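Local coordinates for glycosyl transferases group 1 family protein (Francisella tularensis subsp. tularensis, PDB 5I45), which probably transfers sugar units as a GT-B-type glycosyltransferase, of which this chain is the C-terminal domain, at residues A137-K142 with D169-L174; Y30-F35 with P59-V64. All coordinates share one frame; numbering follows the deposited sequence.

Contact 1 of 2, residues A137-K142 with D169-L174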
# COMPACT_ATOMS: atom_id res chain seq x y z
N ALA A 137 -7.69 2.46 0.90
CA ALA A 137 -8.28 1.20 0.42
C ALA A 137 -7.19 0.14 0.46
O ALA A 137 -6.10 0.41 -0.05
CB ALA A 137 -8.80 1.39 -0.98
N VAL A 138 -7.47 -1.04 0.99
CA VAL A 138 -6.45 -2.08 1.14
C VAL A 138 -6.70 -3.28 0.25
O VAL A 138 -7.82 -3.83 0.14
CB VAL A 138 -6.38 -2.55 2.61
CG1 VAL A 138 -5.44 -3.74 2.80
CG2 VAL A 138 -5.91 -1.41 3.48
N ILE A 139 -5.58 -3.70 -0.38
CA ILE A 139 -5.49 -4.96 -1.11
C ILE A 139 -4.50 -5.80 -0.33
O ILE A 139 -3.40 -5.37 -0.08
CB ILE A 139 -4.96 -4.74 -2.53
CG1 ILE A 139 -5.91 -3.87 -3.34
CG2 ILE A 139 -4.76 -6.10 -3.21
CD1 ILE A 139 -5.27 -3.28 -4.59
N ALA A 140 -4.89 -6.99 0.08
CA ALA A 140 -4.04 -7.82 0.92
C ALA A 140 -4.12 -9.28 0.60
O ALA A 140 -5.13 -9.78 0.11
CB ALA A 140 -4.49 -7.64 2.39
N THR A 141 -3.03 -9.99 0.91
CA THR A 141 -3.06 -11.45 0.98
C THR A 141 -3.67 -11.85 2.35
O THR A 141 -3.86 -11.03 3.23
CB THR A 141 -1.63 -11.98 0.94
OG1 THR A 141 -0.90 -11.36 2.00
CG2 THR A 141 -0.97 -11.69 -0.39
N LYS A 142 -3.88 -13.15 2.52
CA LYS A 142 -4.36 -13.72 3.81
C LYS A 142 -3.42 -13.26 4.95
O LYS A 142 -3.87 -12.76 6.00
CB LYS A 142 -4.37 -15.24 3.72
CG LYS A 142 -4.85 -15.95 4.98
CD LYS A 142 -5.00 -17.45 4.76
CE LYS A 142 -6.15 -17.78 3.83
NZ LYS A 142 -6.62 -19.18 3.96
N ASP A 169 -5.05 -6.38 -11.03
CA ASP A 169 -6.49 -6.31 -11.33
C ASP A 169 -7.23 -5.50 -10.28
O ASP A 169 -8.12 -4.74 -10.59
CB ASP A 169 -7.09 -7.72 -11.44
CG ASP A 169 -6.61 -8.48 -12.65
OD1 ASP A 169 -6.15 -7.86 -13.63
OD2 ASP A 169 -6.72 -9.71 -12.60
N LYS A 170 -6.85 -5.67 -9.01
CA LYS A 170 -7.51 -4.90 -7.95
C LYS A 170 -7.13 -3.42 -7.99
O LYS A 170 -7.97 -2.55 -7.76
CB LYS A 170 -7.25 -5.51 -6.58
CG LYS A 170 -7.72 -6.96 -6.41
CD LYS A 170 -9.22 -7.04 -6.64
CE LYS A 170 -9.82 -8.38 -6.27
NZ LYS A 170 -10.07 -9.25 -7.43
N LEU A 171 -5.86 -3.14 -8.27
CA LEU A 171 -5.45 -1.75 -8.41
C LEU A 171 -6.23 -1.09 -9.54
O LEU A 171 -6.74 0.04 -9.40
CB LEU A 171 -3.98 -1.65 -8.72
CG LEU A 171 -3.04 -2.01 -7.60
CD1 LEU A 171 -1.64 -2.05 -8.13
CD2 LEU A 171 -3.13 -1.00 -6.47
N ASP A 172 -6.24 -1.75 -10.70
CA ASP A 172 -6.95 -1.26 -11.92
C ASP A 172 -8.37 -0.82 -11.53
O ASP A 172 -8.79 0.32 -11.78
CB ASP A 172 -6.98 -2.40 -12.96
CG ASP A 172 -7.57 -2.01 -14.33
OD1 ASP A 172 -7.68 -0.80 -14.64
OD2 ASP A 172 -7.86 -2.95 -15.12
N MSE A 173 -9.09 -1.75 -10.89
CA MSE A 173 -10.50 -1.57 -10.44
C MSE A 173 -10.71 -0.43 -9.47
O MSE A 173 -11.70 0.30 -9.57
CB MSE A 173 -10.96 -2.89 -9.79
CG MSE A 173 -12.25 -2.81 -8.94
SE MSE A 173 -12.54 -4.27 -7.63
CE MSE A 173 -11.97 -5.86 -8.65
N LEU A 174 -9.81 -0.29 -8.49
CA LEU A 174 -9.90 0.79 -7.51
C LEU A 174 -9.54 2.14 -8.10
O LEU A 174 -10.09 3.14 -7.69
CB LEU A 174 -9.04 0.50 -6.30
CG LEU A 174 -9.51 -0.67 -5.41
CD1 LEU A 174 -8.48 -0.96 -4.36
CD2 LEU A 174 -10.82 -0.29 -4.74
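Strand 137-140 and residues 169-174 of helix 164-176 run nearly antiparallel (165°), their axes 9.7 Å apart at the closest, and I139 and K170 touch across the gap. The backbones stay well separated, I139 and K170 having their CA atoms 7.1 Å from each other, so side chains alone bridge the gap. I139 does most of this. Its CG1 lies anti to the carbonyl carbon (chi1 -63°) and the chain continues extended, which carries CD1 up to the helix. There CD1 meets CB of K170 at 3.6 Å and, at the same 3.6 Å, CD2 of L171, whose side chain crosses that of I139 at about a right angle. L174 and I139 lie alongside each other, pointing opposite ways, with L174 CD1 4.0 Å from I139 CD1. The same L174 methyl also reaches A137 CB at 4.1 Å, and one leucine branch thus serves both strand residues. K170 contributes only the root of its side chain, while its amine leads away. I114 of the adjacent strand 114-117 touches I139, L171 and L174, and Y157 of strand 157-158 packs against K170 and L174; V138 points to the other side of the sheet, where helix 126-133 covers it.

Contact 2 of 2, residues Y30-F35 with P59-V64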
# COMPACT_ATOMS: atom_id res chain seq x y z
N TYR A 30 -1.77 10.84 -7.17
CA TYR A 30 -2.40 9.83 -6.29
C TYR A 30 -1.40 8.74 -6.06
O TYR A 30 -0.66 8.36 -6.99
CB TYR A 30 -3.64 9.21 -6.97
CG TYR A 30 -4.66 10.22 -7.40
CD1 TYR A 30 -5.60 10.73 -6.50
CD2 TYR A 30 -4.66 10.70 -8.70
CE1 TYR A 30 -6.53 11.69 -6.90
CE2 TYR A 30 -5.58 11.67 -9.11
CZ TYR A 30 -6.49 12.16 -8.20
OH TYR A 30 -7.41 13.10 -8.65
N GLY A 31 -1.37 8.21 -4.85
CA GLY A 31 -0.41 7.21 -4.47
C GLY A 31 -0.91 5.87 -4.01
O GLY A 31 -1.98 5.74 -3.40
N ILE A 32 -0.09 4.88 -4.27
CA ILE A 32 -0.25 3.50 -3.84
C ILE A 32 0.99 3.14 -3.06
O ILE A 32 2.09 3.41 -3.57
CB ILE A 32 -0.36 2.53 -5.04
CG1 ILE A 32 -1.48 2.91 -5.97
CG2 ILE A 32 -0.44 1.08 -4.57
CD1 ILE A 32 -1.15 2.51 -7.40
N GLY A 33 0.89 2.51 -1.90
CA GLY A 33 2.07 2.17 -1.14
C GLY A 33 2.11 0.75 -0.63
O GLY A 33 1.07 0.07 -0.48
N ILE A 34 3.34 0.31 -0.36
CA ILE A 34 3.62 -0.93 0.33
C ILE A 34 4.63 -0.62 1.44
O ILE A 34 5.62 0.06 1.20
CB ILE A 34 4.10 -2.08 -0.60
CG1 ILE A 34 4.22 -3.39 0.20
CG2 ILE A 34 5.39 -1.75 -1.31
CD1 ILE A 34 4.31 -4.63 -0.64
N PHE A 35 4.33 -1.09 2.64
CA PHE A 35 5.12 -0.79 3.83
C PHE A 35 5.89 -1.98 4.32
O PHE A 35 5.38 -3.09 4.32
CB PHE A 35 4.16 -0.32 4.95
CG PHE A 35 3.59 1.02 4.71
CD1 PHE A 35 2.53 1.19 3.83
CD2 PHE A 35 4.10 2.15 5.37
CE1 PHE A 35 1.98 2.45 3.64
CE2 PHE A 35 3.56 3.40 5.15
CZ PHE A 35 2.52 3.56 4.28
N PRO A 59 -1.20 7.36 -15.82
CA PRO A 59 -0.09 8.29 -15.62
C PRO A 59 -0.11 9.16 -14.37
O PRO A 59 0.95 9.55 -13.90
CB PRO A 59 -0.14 9.15 -16.88
CG PRO A 59 -0.63 8.19 -17.93
CD PRO A 59 -1.69 7.41 -17.22
N ASP A 60 -1.28 9.43 -13.80
CA ASP A 60 -1.38 10.28 -12.61
C ASP A 60 -1.13 9.55 -11.28
O ASP A 60 -1.12 10.17 -10.23
CB ASP A 60 -2.77 10.93 -12.52
CG ASP A 60 -3.00 12.02 -13.54
OD1 ASP A 60 -2.05 12.70 -13.98
OD2 ASP A 60 -4.18 12.23 -13.87
N TRP A 61 -0.92 8.23 -11.37
CA TRP A 61 -0.73 7.40 -10.20
C TRP A 61 0.72 7.02 -10.03
O TRP A 61 1.45 6.80 -11.01
CB TRP A 61 -1.64 6.16 -10.26
CG TRP A 61 -3.09 6.53 -9.96
CD1 TRP A 61 -3.94 7.24 -10.77
CD2 TRP A 61 -3.80 6.29 -8.74
NE1 TRP A 61 -5.14 7.44 -10.13
CE2 TRP A 61 -5.08 6.83 -8.89
CE3 TRP A 61 -3.47 5.64 -7.53
CZ2 TRP A 61 -6.04 6.75 -7.88
CZ3 TRP A 61 -4.43 5.57 -6.54
CH2 TRP A 61 -5.69 6.13 -6.72
N THR A 62 1.13 6.91 -8.78
CA THR A 62 2.51 6.60 -8.41
C THR A 62 2.51 5.56 -7.31
O THR A 62 1.69 5.62 -6.42
CB THR A 62 3.20 7.88 -7.95
OG1 THR A 62 3.29 8.74 -9.07
CG2 THR A 62 4.60 7.63 -7.36
N ALA A 63 3.42 4.61 -7.38
CA ALA A 63 3.60 3.61 -6.36
C ALA A 63 4.84 3.94 -5.56
O ALA A 63 5.87 4.27 -6.16
CB ALA A 63 3.74 2.22 -6.98
N VAL A 64 4.78 3.78 -4.24
CA VAL A 64 5.90 4.01 -3.35
C VAL A 64 6.16 2.79 -2.50
O VAL A 64 5.23 2.14 -1.99
CB VAL A 64 5.75 5.28 -2.45
CG1 VAL A 64 5.81 6.54 -3.29
CG2 VAL A 64 4.48 5.27 -1.64
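Y30, I32 and W61 dominate the pairing of strand 30-35 with strand 61-66, two parallel neighbours joined in register Y30-W61 through G33-V64. The CB of Y30 sits over the six-membered ring of W61, 3.3 Å from its centroid and only 9° off the normal, a CH-pi contact. The phenol ring itself is slid aside: its plane lies 20° from that of the indole, but its centroid is 4.9 Å from that of the five-membered ring, with little ring overlap. With chi1 -75° and chi2 71° the indole turns toward strand 30-35 and lies against Y30 CB. At its edge, near its plane, I32 CG1 meets W61 CE3 at 3.7 Å. I32 straddles A63, its N donating to T62 O at 2.9 Å and its O accepting from V64 N at 2.8 Å; Y30 likewise straddles W61, through D60 O and T62 N. On the opposite face T62 and V64 lie beside G31 and G33, and T62 OG1 is hydrogen-bonded to P27 O. Five backbone bonds thus link the strands, while G31 and G33 bond toward strand 114-117, and the W61 face offers carbon and aromatic surface to L55 and F47 of helix 44-57.

Overall arrangement
From the N terminus, strand 30-35 leads through helix 44-57 to strand 61-66, and contact 2 closes this beta-alpha-beta unit. The chain then supplies strands 93-96 and 114-117 before contact 1 opens at strand 137-140; that contact closes a second loop, through strand 157-158, when helix 164-176 returns to the sheet. The two loops follow in series, neither crossing nor enclosing the other. Both contacts reach one parallel sheet, with strand 114-117 between 30-35 and 137-140: contact 2 joins strands edge to edge, whereas contact 1 lays a helix on one face. Their centres are about 13 Å apart, and they meet where L171 CD2 packs 3.9 Å from I32 CG2.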